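Local coordinates for protein citryl-spermidine/3,4-dihydroxybenzoyl-citryl-spermidine:spermidine ligase (Bacillus anthracis, PDB 3TO3) that catalyses the ATP-dependent condensation of spermidine with citryl-spermidine intermediates on the pathway to the siderophore petrobactin, at residues E16-Y20 / T133-Y137; Q136-N141 / A392-D396; G433-E437 / F460-E465; G440-I444 / I455-D459. All blocks are in the same frame, centred on the assembly; numbering follows the deposited sequence.

Contact 1 of 4, residues E16-Y20 / T133-Y137; sequences ESEDY and TIAQY
D19 lies against the last turns of helix 115-138, with its carboxylate between the backbone at Q136 and the ring of Y137. Its CG stands anti to the carbonyl carbon (chi1 -70°), which carries the acid group out from the first turn of helix 18-37 onto the neighbouring helix. OD2 reaches the rim of the Y137 ring, 3.5 Å from CD1 and near the ring plane, the carboxylate being turned 76° from the ring. OD1 is directed to the other side, lies 3.9 Å from Q136 CB and has a long, weak ion pair with K395 NZ. The Y137 ring is brought beside the start of helix 18-37, because its CG is anti to the backbone N (chi1 180°), and S17 OG is 3.6 Å from Y137 CD1. S17 is the N-cap of that helix: its OG accepts from D19 N at 3.0 Å while bonding to A14 on the preceding helix. One turn earlier on helix 115-138, T133 packs against Y20. T133 CG2 touches Y20 CB at 3.7 Å, and OG1, 3.5 Å from Y20 CD1, is hydrogen-bonded to I129 O within its own helix. The S17 carbonyl binds Q264 of the second subunit, so the start of helix 18-37 lies beside the dimer partner. No hydrogen bond joins the two segments. Their association rests on van der Waals contact and on a carboxylate at an aromatic rim, where the ring hydrogens should be mildly attractive to it, while S17 OG and T133 OG1 make their hydrogen bonds elsewhere.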
loop_
_atom_site.group_PDB
_atom_site.type_symbol
_atom_site.label_atom_id
_atom_site.label_comp_id
_atom_site.label_asym_id
_atom_site.label_seq_id
_atom_site.Cartn_x
_atom_site.Cartn_y
_atom_site.Cartn_z
ATOM N N GLU B 16 23.731 -7.124 -1.522
ATOM C CA GLU B 16 24.693 -8.200 -1.262
ATOM C C GLU B 16 25.984 -7.655 -0.694
ATOM O O GLU B 16 26.913 -8.412 -0.462
ATOM C CB GLU B 16 25.042 -8.959 -2.550
ATOM C CG GLU B 16 24.045 -9.999 -3.024
ATOM C CD GLU B 16 24.195 -10.294 -4.528
ATOM O OE1 GLU B 16 24.895 -9.527 -5.227
ATOM O OE2 GLU B 16 23.615 -11.285 -5.026
ATOM N N SER B 17 26.076 -6.339 -0.531
ATOM C CA SER B 17 27.360 -5.726 -0.212
ATOM C C SER B 17 27.531 -5.471 1.276
ATOM O O SER B 17 26.666 -5.818 2.084
ATOM C CB SER B 17 27.478 -4.389 -0.916
ATOM O OG SER B 17 26.788 -3.398 -0.171
ATOM N N GLU B 18 28.657 -4.842 1.612
ATOM C CA GLU B 18 28.982 -4.458 2.969
ATOM C C GLU B 18 28.177 -3.248 3.433
ATOM O O GLU B 18 28.026 -3.033 4.638
ATOM C CB GLU B 18 30.469 -4.120 3.085
ATOM C CG GLU B 18 31.406 -5.312 2.866
ATOM C CD GLU B 18 31.921 -5.933 4.171
ATOM O OE1 GLU B 18 32.958 -6.629 4.119
ATOM O OE2 GLU B 18 31.296 -5.727 5.243
ATOM N N ASP B 19 27.710 -2.423 2.497
ATOM C CA ASP B 19 26.933 -1.243 2.882
ATOM C C ASP B 19 25.597 -1.668 3.493
ATOM O O ASP B 19 25.027 -0.978 4.339
ATOM C CB ASP B 19 26.708 -0.333 1.690
ATOM C CG ASP B 19 27.988 0.352 1.235
ATOM O OD1 ASP B 19 28.454 1.243 1.964
ATOM O OD2 ASP B 19 28.522 0.005 0.156
ATOM N N TYR B 20 25.116 -2.829 3.081
ATOM C CA TYR B 20 23.940 -3.373 3.708
ATOM C C TYR B 20 24.176 -3.627 5.222
ATOM O O TYR B 20 23.331 -3.285 6.045
ATOM C CB TYR B 20 23.472 -4.630 2.975
ATOM C CG TYR B 20 22.340 -5.294 3.698
ATOM C CD1 TYR B 20 21.039 -4.852 3.531
ATOM C CD2 TYR B 20 22.580 -6.338 4.596
ATOM C CE1 TYR B 20 19.988 -5.449 4.218
ATOM C CE2 TYR B 20 21.549 -6.921 5.311
ATOM C CZ TYR B 20 20.246 -6.483 5.110
ATOM O OH TYR B 20 19.207 -7.080 5.801
ATOM N N THR B 133 20.585 1.354 2.138
ATOM C CA THR B 133 21.622 0.490 1.579
ATOM C C THR B 133 21.951 0.865 0.132
ATOM O O THR B 133 23.106 0.960 -0.232
ATOM C CB THR B 133 21.212 -0.995 1.610
ATOM O OG1 THR B 133 21.149 -1.449 2.966
ATOM C CG2 THR B 133 22.217 -1.841 0.824
ATOM N N ILE B 134 20.939 1.088 -0.695
ATOM C CA ILE B 134 21.187 1.478 -2.087
ATOM C C ILE B 134 21.878 2.852 -2.146
ATOM O O ILE B 134 22.829 3.075 -2.922
ATOM C CB ILE B 134 19.875 1.529 -2.898
ATOM C CG1 ILE B 134 19.189 0.171 -2.832
ATOM C CG2 ILE B 134 20.153 1.889 -4.370
ATOM C CD1 ILE B 134 17.696 0.230 -2.973
ATOM N N ALA B 135 21.416 3.781 -1.320
ATOM C CA ALA B 135 22.070 5.094 -1.320
ATOM C C ALA B 135 23.555 5.033 -0.845
ATOM O O ALA B 135 24.435 5.603 -1.494
ATOM C CB ALA B 135 21.273 6.109 -0.533
ATOM N N GLN B 136 23.820 4.371 0.281
ATOM C CA GLN B 136 25.192 4.243 0.793
ATOM C C GLN B 136 26.057 3.501 -0.232
ATOM O O GLN B 136 27.235 3.780 -0.373
ATOM C CB GLN B 136 25.234 3.502 2.126
ATOM C CG GLN B 136 24.466 4.187 3.241
ATOM C CD GLN B 136 24.951 5.593 3.479
ATOM O OE1 GLN B 136 26.153 5.843 3.482
ATOM N NE2 GLN B 136 24.024 6.530 3.635
ATOM N N TYR B 137 25.461 2.566 -0.962
ATOM C CA TYR B 137 26.230 1.820 -1.930
ATOM C C TYR B 137 26.579 2.652 -3.179
ATOM O O TYR B 137 27.644 2.493 -3.752
ATOM C CB TYR B 137 25.492 0.551 -2.313
ATOM C CG TYR B 137 26.229 -0.274 -3.322
ATOM C CD1 TYR B 137 27.264 -1.095 -2.921
ATOM C CD2 TYR B 137 25.883 -0.251 -4.674
ATOM C CE1 TYR B 137 27.966 -1.874 -3.833
ATOM C CE2 TYR B 137 26.581 -1.036 -5.611
ATOM C CZ TYR B 137 27.632 -1.845 -5.166
ATOM O OH TYR B 137 28.364 -2.637 -6.019
#

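Contact 2 of 4, residues Q136-N141 / A392-D396; sequences QYERCN and AKEKD
K395 and R139 run antiparallel alongside each other, aliphatic part against aliphatic part. The K395 chain is extended, its CG anti to the backbone N (chi1 -167°), and runs toward the end of helix 115-138. On the way its CE passes 3.6 Å from R139 CG, and its CB sits over one face of the R139 guanidinium, a face that the backbone N of K395 also covers, 3.9 Å above the plane and over the centre. At the far end K395 NZ donates to Q136 O at 3.0 Å, tilted 20° from the carbonyl plane, and so binds a carbonyl in the helix's last turn. The guanidinium itself is held at its edge. NH1 gives a bond of 2.9 Å to OE1 of Q136, which receives it in the carbonyl plane on a lone pair. Two waters then link the group to the opposite backbone: one accepts from NH1, the other from NH2, and both donate to K393 O. Q136 OE1 and the water on NH2 lie in the guanidinium plane and would restrain its rotation, presenting its flat side to K395. R139 is the residue at which the chain leaves the helix, so the contact joins the C-terminal end of helix 115-138 to the loop between strand 383-386 and helix 402-408. That loop follows closely on the ATP-binding Y391, and K393 extends from it against helix 502-528, while Q136 packs on helix 18-37.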
loop_
_atom_site.group_PDB
_atom_site.type_symbol
_atom_site.label_atom_id
_atom_site.label_comp_id
_atom_site.label_asym_id
_atom_site.label_seq_id
_atom_site.Cartn_x
_atom_site.Cartn_y
_atom_site.Cartn_z
ATOM N N GLN B 136 23.820 4.371 0.281
ATOM C CA GLN B 136 25.192 4.243 0.793
ATOM C C GLN B 136 26.057 3.501 -0.232
ATOM O O GLN B 136 27.235 3.780 -0.373
ATOM C CB GLN B 136 25.234 3.502 2.126
ATOM C CG GLN B 136 24.466 4.187 3.241
ATOM C CD GLN B 136 24.951 5.593 3.479
ATOM O OE1 GLN B 136 26.153 5.843 3.482
ATOM N NE2 GLN B 136 24.024 6.530 3.635
ATOM N N TYR B 137 25.461 2.566 -0.962
ATOM C CA TYR B 137 26.230 1.820 -1.930
ATOM C C TYR B 137 26.579 2.652 -3.179
ATOM O O TYR B 137 27.644 2.493 -3.752
ATOM C CB TYR B 137 25.492 0.551 -2.313
ATOM C CG TYR B 137 26.229 -0.274 -3.322
ATOM C CD1 TYR B 137 27.264 -1.095 -2.921
ATOM C CD2 TYR B 137 25.883 -0.251 -4.674
ATOM C CE1 TYR B 137 27.966 -1.874 -3.833
ATOM C CE2 TYR B 137 26.581 -1.036 -5.611
ATOM C CZ TYR B 137 27.632 -1.845 -5.166
ATOM O OH TYR B 137 28.364 -2.637 -6.019
ATOM N N GLU B 138 25.700 3.558 -3.587
ATOM C CA GLU B 138 25.970 4.380 -4.765
ATOM C C GLU B 138 26.901 5.570 -4.532
ATOM O O GLU B 138 27.470 6.091 -5.492
ATOM C CB GLU B 138 24.662 4.863 -5.387
ATOM C CG GLU B 138 23.892 3.742 -6.035
ATOM C CD GLU B 138 24.534 3.278 -7.332
ATOM O OE1 GLU B 138 24.777 2.055 -7.480
ATOM O OE2 GLU B 138 24.781 4.136 -8.213
ATOM N N ARG B 139 27.067 5.976 -3.268
ATOM C CA ARG B 139 27.821 7.181 -2.916
ATOM C C ARG B 139 29.316 7.028 -3.187
ATOM O O ARG B 139 29.881 5.943 -2.980
ATOM C CB ARG B 139 27.586 7.582 -1.454
ATOM C CG ARG B 139 28.401 6.784 -0.425
ATOM C CD ARG B 139 28.067 7.168 1.038
ATOM N NE ARG B 139 28.221 8.602 1.326
ATOM C CZ ARG B 139 27.895 9.195 2.479
ATOM N NH1 ARG B 139 27.378 8.496 3.487
ATOM N NH2 ARG B 139 28.088 10.503 2.627
ATOM N N CYS B 140 29.942 8.127 -3.628
ATOM C CA CYS B 140 31.388 8.172 -3.931
ATOM C C CYS B 140 32.317 8.486 -2.732
ATOM O O CYS B 140 31.865 8.703 -1.609
ATOM C CB CYS B 140 31.657 9.157 -5.080
ATOM S SG CYS B 140 33.355 9.092 -5.754
ATOM N N ASN B 141 33.623 8.498 -2.988
ATOM C CA ASN B 141 34.625 8.829 -1.967
ATOM C C ASN B 141 35.689 9.812 -2.475
ATOM O O ASN B 141 35.750 10.965 -2.042
ATOM C CB ASN B 141 35.292 7.558 -1.422
ATOM C CG ASN B 141 34.655 7.065 -0.126
ATOM O OD1 ASN B 141 33.512 6.604 -0.115
ATOM N ND2 ASN B 141 35.405 7.153 0.973
ATOM N N ALA B 392 26.715 16.253 9.758
ATOM C CA ALA B 392 26.924 15.121 8.841
ATOM C C ALA B 392 28.383 14.686 8.791
ATOM O O ALA B 392 29.278 15.470 9.097
ATOM C CB ALA B 392 26.435 15.452 7.425
ATOM N N LYS B 393 28.609 13.446 8.375
ATOM C CA LYS B 393 29.960 12.924 8.174
ATOM C C LYS B 393 30.115 12.332 6.779
ATOM O O LYS B 393 29.124 11.989 6.129
ATOM C CB LYS B 393 30.271 11.843 9.202
ATOM C CG LYS B 393 30.287 12.319 10.621
ATOM C CD LYS B 393 30.169 11.130 11.534
ATOM C CE LYS B 393 29.448 11.492 12.815
ATOM N NZ LYS B 393 29.833 10.552 13.921
ATOM N N GLU B 394 31.363 12.232 6.325
ATOM C CA GLU B 394 31.714 11.601 5.055
ATOM C C GLU B 394 31.603 10.090 5.208
ATOM O O GLU B 394 31.626 9.576 6.333
ATOM C CB GLU B 394 33.147 11.965 4.633
ATOM C CG GLU B 394 33.426 13.437 4.440
ATOM C CD GLU B 394 32.841 14.007 3.143
ATOM O OE1 GLU B 394 31.907 13.405 2.561
ATOM O OE2 GLU B 394 33.326 15.075 2.707
ATOM N N LYS B 395 31.524 9.370 4.091
ATOM C CA LYS B 395 31.404 7.925 4.186
ATOM C C LYS B 395 32.403 7.336 5.187
ATOM O O LYS B 395 32.052 6.411 5.938
ATOM C CB LYS B 395 31.558 7.258 2.822
ATOM C CG LYS B 395 31.117 5.778 2.814
ATOM C CD LYS B 395 31.180 5.169 1.406
ATOM C CE LYS B 395 30.151 4.058 1.204
ATOM N NZ LYS B 395 30.192 3.529 -0.197
ATOM N N ASP B 396 33.626 7.880 5.213
ATOM C CA ASP B 396 34.713 7.345 6.065
ATOM C C ASP B 396 34.686 7.867 7.514
ATOM O O ASP B 396 35.580 7.537 8.320
ATOM C CB ASP B 396 36.104 7.603 5.450
ATOM C CG ASP B 396 36.518 9.090 5.487
ATOM O OD1 ASP B 396 35.818 9.918 6.127
ATOM O OD2 ASP B 396 37.555 9.436 4.873
HETATM O O HOH W 1 28.130 9.028 6.194
HETATM O O HOH W 2 27.175 12.797 4.318
#

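Contact 3 of 4, residues G433-E437 / F460-E465; sequences GIALE and FHEGLE
L436 and L464 bring their methyl ends together beside a two-bond backbone bridge. In L436 the CA-CB bond leads away from 460-465, but with CG anti to the carbonyl carbon (chi1 -58°) the chain turns back. From CB and CG it branches, and CD2 returns to the other segment, lying 3.7 Å from L464 CD1 and 4.1 Å from CD1 of the F460 ring. The other branch, CD1, reaches L457, so this leucine also packs against the neighbouring hairpin. The backbone beside it is an antiparallel bridge: A435 and E465 form a hydrogen-bonded pair, with A435 N to E465 O at 2.8 Å and E465 N to A435 O at 2.9 Å. The bridge belongs to a small mixed sheet in which strand 465-467 lies between 434-435 and 497-498, and helix 502-528 covers the side chains of A435 and E465. Beyond the bridge, E437 extends along G463, its OE2 3.4 Å from G463 CA. The turn 460-463 has helical backbone angles and carries E462, an ATP-binding residue, while E349 accepts from the backbone N of F460.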
loop_
_atom_site.group_PDB
_atom_site.type_symbol
_atom_site.label_atom_id
_atom_site.label_comp_id
_atom_site.label_asym_id
_atom_site.label_seq_id
_atom_site.Cartn_x
_atom_site.Cartn_y
_atom_site.Cartn_z
ATOM N N GLY B 433 7.418 36.154 21.074
ATOM C CA GLY B 433 6.574 34.991 21.339
ATOM C C GLY B 433 6.264 34.068 20.157
ATOM O O GLY B 433 5.200 33.465 20.083
ATOM N N ILE B 434 7.202 33.920 19.239
ATOM C CA ILE B 434 6.961 33.111 18.064
ATOM C C ILE B 434 7.988 31.977 17.999
ATOM O O ILE B 434 9.184 32.229 17.926
ATOM C CB ILE B 434 7.117 33.960 16.811
ATOM C CG1 ILE B 434 6.022 35.019 16.752
ATOM C CG2 ILE B 434 7.069 33.107 15.572
ATOM C CD1 ILE B 434 6.108 35.870 15.521
ATOM N N ALA B 435 7.542 30.724 18.026
ATOM C CA ALA B 435 8.506 29.638 17.912
ATOM C C ALA B 435 8.371 28.963 16.555
ATOM O O ALA B 435 7.379 28.305 16.263
ATOM C CB ALA B 435 8.329 28.661 19.017
ATOM N N LEU B 436 9.366 29.179 15.708
ATOM C CA LEU B 436 9.455 28.502 14.435
ATOM C C LEU B 436 9.912 27.114 14.779
ATOM O O LEU B 436 10.618 26.929 15.775
ATOM C CB LEU B 436 10.479 29.198 13.544
ATOM C CG LEU B 436 10.097 30.673 13.338
ATOM C CD1 LEU B 436 11.144 31.416 12.550
ATOM C CD2 LEU B 436 8.738 30.751 12.658
ATOM N N GLU B 437 9.533 26.141 13.960
ATOM C CA GLU B 437 9.994 24.800 14.203
ATOM C C GLU B 437 11.446 24.825 13.722
ATOM O O GLU B 437 11.769 25.038 12.563
ATOM C CB GLU B 437 9.187 23.829 13.370
ATOM C CG GLU B 437 9.082 22.434 13.932
ATOM C CD GLU B 437 8.475 21.458 12.919
ATOM O OE1 GLU B 437 8.412 20.248 13.230
ATOM O OE2 GLU B 437 8.071 21.900 11.812
ATOM N N PHE B 460 7.448 27.231 7.370
ATOM C CA PHE B 460 6.519 27.865 8.336
ATOM C C PHE B 460 5.092 27.310 8.379
ATOM O O PHE B 460 4.445 27.280 9.421
ATOM C CB PHE B 460 6.478 29.376 8.068
ATOM C CG PHE B 460 7.837 29.943 7.813
ATOM C CD1 PHE B 460 8.865 29.679 8.702
ATOM C CD2 PHE B 460 8.113 30.653 6.651
ATOM C CE1 PHE B 460 10.141 30.183 8.468
ATOM C CE2 PHE B 460 9.389 31.138 6.402
ATOM C CZ PHE B 460 10.404 30.905 7.306
ATOM N N HIS B 461 4.591 26.902 7.226
ATOM C CA HIS B 461 3.182 26.689 7.102
ATOM C C HIS B 461 2.659 25.608 8.059
ATOM O O HIS B 461 1.553 25.733 8.593
ATOM C CB HIS B 461 2.823 26.393 5.644
ATOM C CG HIS B 461 3.255 25.042 5.188
ATOM N ND1 HIS B 461 4.550 24.768 4.795
ATOM C CD2 HIS B 461 2.575 23.879 5.084
ATOM C CE1 HIS B 461 4.646 23.495 4.457
ATOM N NE2 HIS B 461 3.461 22.931 4.630
ATOM N N GLU B 462 3.391 24.512 8.197
ATOM C CA GLU B 462 3.008 23.456 9.148
ATOM C C GLU B 462 3.451 23.617 10.609
ATOM O O GLU B 462 2.657 23.394 11.523
ATOM C CB GLU B 462 3.450 22.087 8.626
ATOM C CG GLU B 462 4.920 22.037 8.190
ATOM C CD GLU B 462 5.267 20.759 7.435
ATOM O OE1 GLU B 462 4.364 19.900 7.261
ATOM O OE2 GLU B 462 6.445 20.618 7.020
ATOM N N GLY B 463 4.714 23.998 10.813
ATOM C CA GLY B 463 5.366 23.877 12.110
ATOM C C GLY B 463 5.175 24.914 13.217
ATOM O O GLY B 463 5.108 24.585 14.409
ATOM N N LEU B 464 5.077 26.168 12.811
ATOM C CA LEU B 464 5.066 27.308 13.706
ATOM C C LEU B 464 4.048 27.268 14.871
ATOM O O LEU B 464 2.871 26.932 14.706
ATOM C CB LEU B 464 4.857 28.541 12.844
ATOM C CG LEU B 464 4.666 29.908 13.441
ATOM C CD1 LEU B 464 5.095 30.923 12.394
ATOM C CD2 LEU B 464 3.221 30.101 13.842
ATOM N N GLU B 465 4.540 27.598 16.057
ATOM C CA GLU B 465 3.699 27.853 17.208
ATOM C C GLU B 465 3.910 29.293 17.698
ATOM O O GLU B 465 4.973 29.879 17.497
ATOM C CB GLU B 465 4.007 26.850 18.321
ATOM C CG GLU B 465 3.641 25.427 17.940
ATOM C CD GLU B 465 3.781 24.415 19.082
ATOM O OE1 GLU B 465 4.222 24.776 20.191
ATOM O OE2 GLU B 465 3.438 23.238 18.861
#

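Contact 4 of 4, residues G440-I444 / I455-D459; sequences GQNMI and IALKD. With ATP (adenosine-5'-triphosphate), chain E.
The hairpin of strands 443-448 and 451-457 ends at the nucleotide pocket, where Q441, N442 and D459 form the magnesium site beside bound ATP. M443 and L457 are a non-hydrogen-bonded pair whose side chains lie side by side, selenomethionine CG 3.7 Å from L457 CD2; on the opposite face, the hydrogen-bonded pair I444 and A456 meet CB to CB at 3.9 Å. Next to the strands, K458 N donates to N442 O at 2.9 Å. K458 then bends its end at chi4 (68°) so that NZ reaches Q441 O at 2.7 Å, nearly along the C=O axis. The same ammonium group forms a salt bridge of 3.6 Å to OD2 of D459. The D459 carboxylate faces the beta-phosphate of ATP, while its OD1 is paired with R371 and K299. Q441 borders the nucleotide along its length: CB is 3.6 Å from N3 of the adenine, CG is near the ribose oxygen and OE1 near the phosphate oxygens. K458, K299 and R371 thus all pair with D459, which faces both the metal and the phosphate, and their positive charge would be expected to offset the negative charge gathered there. By binding the backbone of Q441 and the carboxylate of D459 together, K458 ties the two metal-site segments to each other behind the phosphate.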
loop_
_atom_site.group_PDB
_atom_site.type_symbol
_atom_site.label_atom_id
_atom_site.label_comp_id
_atom_site.label_asym_id
_atom_site.label_seq_id
_atom_site.Cartn_x
_atom_site.Cartn_y
_atom_site.Cartn_z
ATOM N N GLY B 440 16.642 20.546 12.320
ATOM C CA GLY B 440 17.752 20.728 11.400
ATOM C C GLY B 440 17.412 21.024 9.949
ATOM O O GLY B 440 18.163 21.730 9.265
ATOM N N GLN B 441 16.287 20.497 9.478
ATOM C CA GLN B 441 15.942 20.598 8.070
ATOM C C GLN B 441 15.219 21.915 7.751
ATOM O O GLN B 441 14.977 22.230 6.583
ATOM C CB GLN B 441 15.101 19.384 7.648
ATOM C CG GLN B 441 15.403 18.865 6.230
ATOM C CD GLN B 441 14.388 19.346 5.179
ATOM O OE1 GLN B 441 13.249 19.690 5.514
ATOM N NE2 GLN B 441 14.803 19.368 3.905
ATOM N N ASN B 442 14.883 22.686 8.785
ATOM C CA ASN B 442 14.232 23.980 8.603
ATOM C C ASN B 442 15.194 25.157 8.534
ATOM O O ASN B 442 14.769 26.317 8.443
ATOM C CB ASN B 442 13.245 24.245 9.735
ATOM C CG ASN B 442 12.073 23.306 9.689
ATOM O OD1 ASN B 442 11.418 23.052 10.705
ATOM N ND2 ASN B 442 11.821 22.744 8.504
HETATM N N MSE B 443 16.485 24.859 8.614
HETATM C CA MSE B 443 17.468 25.891 8.832
HETATM C C MSE B 443 18.589 25.739 7.828
HETATM O O MSE B 443 19.033 24.634 7.524
HETATM C CB MSE B 443 18.025 25.801 10.254
HETATM C CG MSE B 443 17.028 26.152 11.341
HETATM SE SE MSE B 443 17.691 25.835 13.192
HETATM C CE MSE B 443 19.115 27.156 13.291
ATOM N N ILE B 444 19.045 26.869 7.326
ATOM C CA ILE B 444 20.127 26.910 6.366
ATOM C C ILE B 444 21.204 27.850 6.857
ATOM O O ILE B 444 20.934 29.024 7.085
ATOM C CB ILE B 444 19.601 27.368 4.998
ATOM C CG1 ILE B 444 18.520 26.387 4.535
ATOM C CG2 ILE B 444 20.748 27.452 3.999
ATOM C CD1 ILE B 444 17.933 26.694 3.196
ATOM N N ILE B 455 21.602 33.153 9.289
ATOM C CA ILE B 455 20.713 32.000 9.182
ATOM C C ILE B 455 19.493 32.231 8.259
ATOM O O ILE B 455 18.942 33.334 8.180
ATOM C CB ILE B 455 20.235 31.560 10.579
ATOM C CG1 ILE B 455 19.866 30.089 10.557
ATOM C CG2 ILE B 455 19.093 32.421 11.074
ATOM C CD1 ILE B 455 21.036 29.220 10.087
ATOM N N ALA B 456 19.078 31.195 7.545
ATOM C CA ALA B 456 17.889 31.292 6.702
ATOM C C ALA B 456 16.934 30.235 7.183
ATOM O O ALA B 456 17.355 29.128 7.483
ATOM C CB ALA B 456 18.227 31.057 5.259
ATOM N N LEU B 457 15.656 30.580 7.293
ATOM C CA LEU B 457 14.672 29.671 7.881
ATOM C C LEU B 457 13.604 29.374 6.863
ATOM O O LEU B 457 13.301 30.208 6.002
ATOM C CB LEU B 457 14.061 30.275 9.144
ATOM C CG LEU B 457 15.096 30.702 10.187
ATOM C CD1 LEU B 457 14.566 31.838 11.021
ATOM C CD2 LEU B 457 15.492 29.515 11.048
ATOM N N LYS B 458 13.064 28.170 6.922
ATOM C CA LYS B 458 12.030 27.764 5.976
ATOM C C LYS B 458 11.050 26.821 6.657
ATOM O O LYS B 458 11.260 26.459 7.821
ATOM C CB LYS B 458 12.639 27.109 4.730
ATOM C CG LYS B 458 13.573 25.902 4.994
ATOM C CD LYS B 458 14.058 25.362 3.628
ATOM C CE LYS B 458 14.833 24.022 3.737
ATOM N NZ LYS B 458 13.944 22.883 4.159
ATOM N N ASP B 459 10.025 26.412 5.899
ATOM C CA ASP B 459 8.918 25.576 6.363
ATOM C C ASP B 459 8.155 26.122 7.575
ATOM O O ASP B 459 8.259 25.574 8.675
ATOM C CB ASP B 459 9.387 24.138 6.623
ATOM C CG ASP B 459 9.610 23.355 5.337
ATOM O OD1 ASP B 459 8.825 23.531 4.378
ATOM O OD2 ASP B 459 10.585 22.573 5.276
HETATM P PB ATP E . 9.220 19.145 4.330
HETATM O O1B ATP E . 8.731 18.594 3.015
HETATM O O2B ATP E . 8.042 19.505 5.197
HETATM O O3B ATP E . 10.135 20.397 4.067
HETATM P PA ATP E . 9.560 16.728 5.525
HETATM O O1A ATP E . 8.397 16.345 4.632
HETATM O O2A ATP E . 9.173 16.797 6.998
HETATM O O3A ATP E . 10.117 18.110 5.084
HETATM O "O5'" ATP E . 10.673 15.638 5.323
HETATM C "C5'" ATP E . 12.008 15.955 5.460
HETATM C "C4'" ATP E . 12.909 14.868 5.647
HETATM O "O4'" ATP E . 14.160 15.360 6.236
HETATM C "C3'" ATP E . 12.357 13.892 6.613
HETATM O "O3'" ATP E . 12.236 12.658 6.019
HETATM C "C2'" ATP E . 13.331 13.859 7.719
HETATM O "O2'" ATP E . 13.453 12.597 8.225
HETATM C "C1'" ATP E . 14.584 14.307 7.048
HETATM N N9 ATP E . 15.658 14.691 7.925
HETATM C C8 ATP E . 16.914 14.222 7.826
HETATM N N7 ATP E . 17.643 14.792 8.795
HETATM C C5 ATP E . 16.861 15.632 9.510
HETATM C C6 ATP E . 17.103 16.470 10.608
HETATM N N6 ATP E . 18.420 16.526 11.179
HETATM N N1 ATP E . 16.086 17.208 11.109
HETATM C C2 ATP E . 14.855 17.140 10.560
HETATM N N3 ATP E . 14.590 16.340 9.503
HETATM C C4 ATP E . 15.571 15.574 8.955
#

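From the N terminus, contact 1 closes first, returning helix 115-138 to the start of helix 18-37 and closing a loop that contains the six-stranded antiparallel sheet. Contact 2 begins on that same helix end, sharing Q136 and Y137, and closes a much longer loop onto 392-396; the two touch directly, through a long, weak ion pair of D19 with K395. Both come before contacts 3 and 4 in the chain. Contact 4, the hairpin, is nested inside the loop closed by contact 3, and the two touch, their centres 12 Å apart. Contacts 1 and 2 thus tie the N-terminal helices to the 392-396 loop, while 3 and 4 tie sheet elements near the nucleotide.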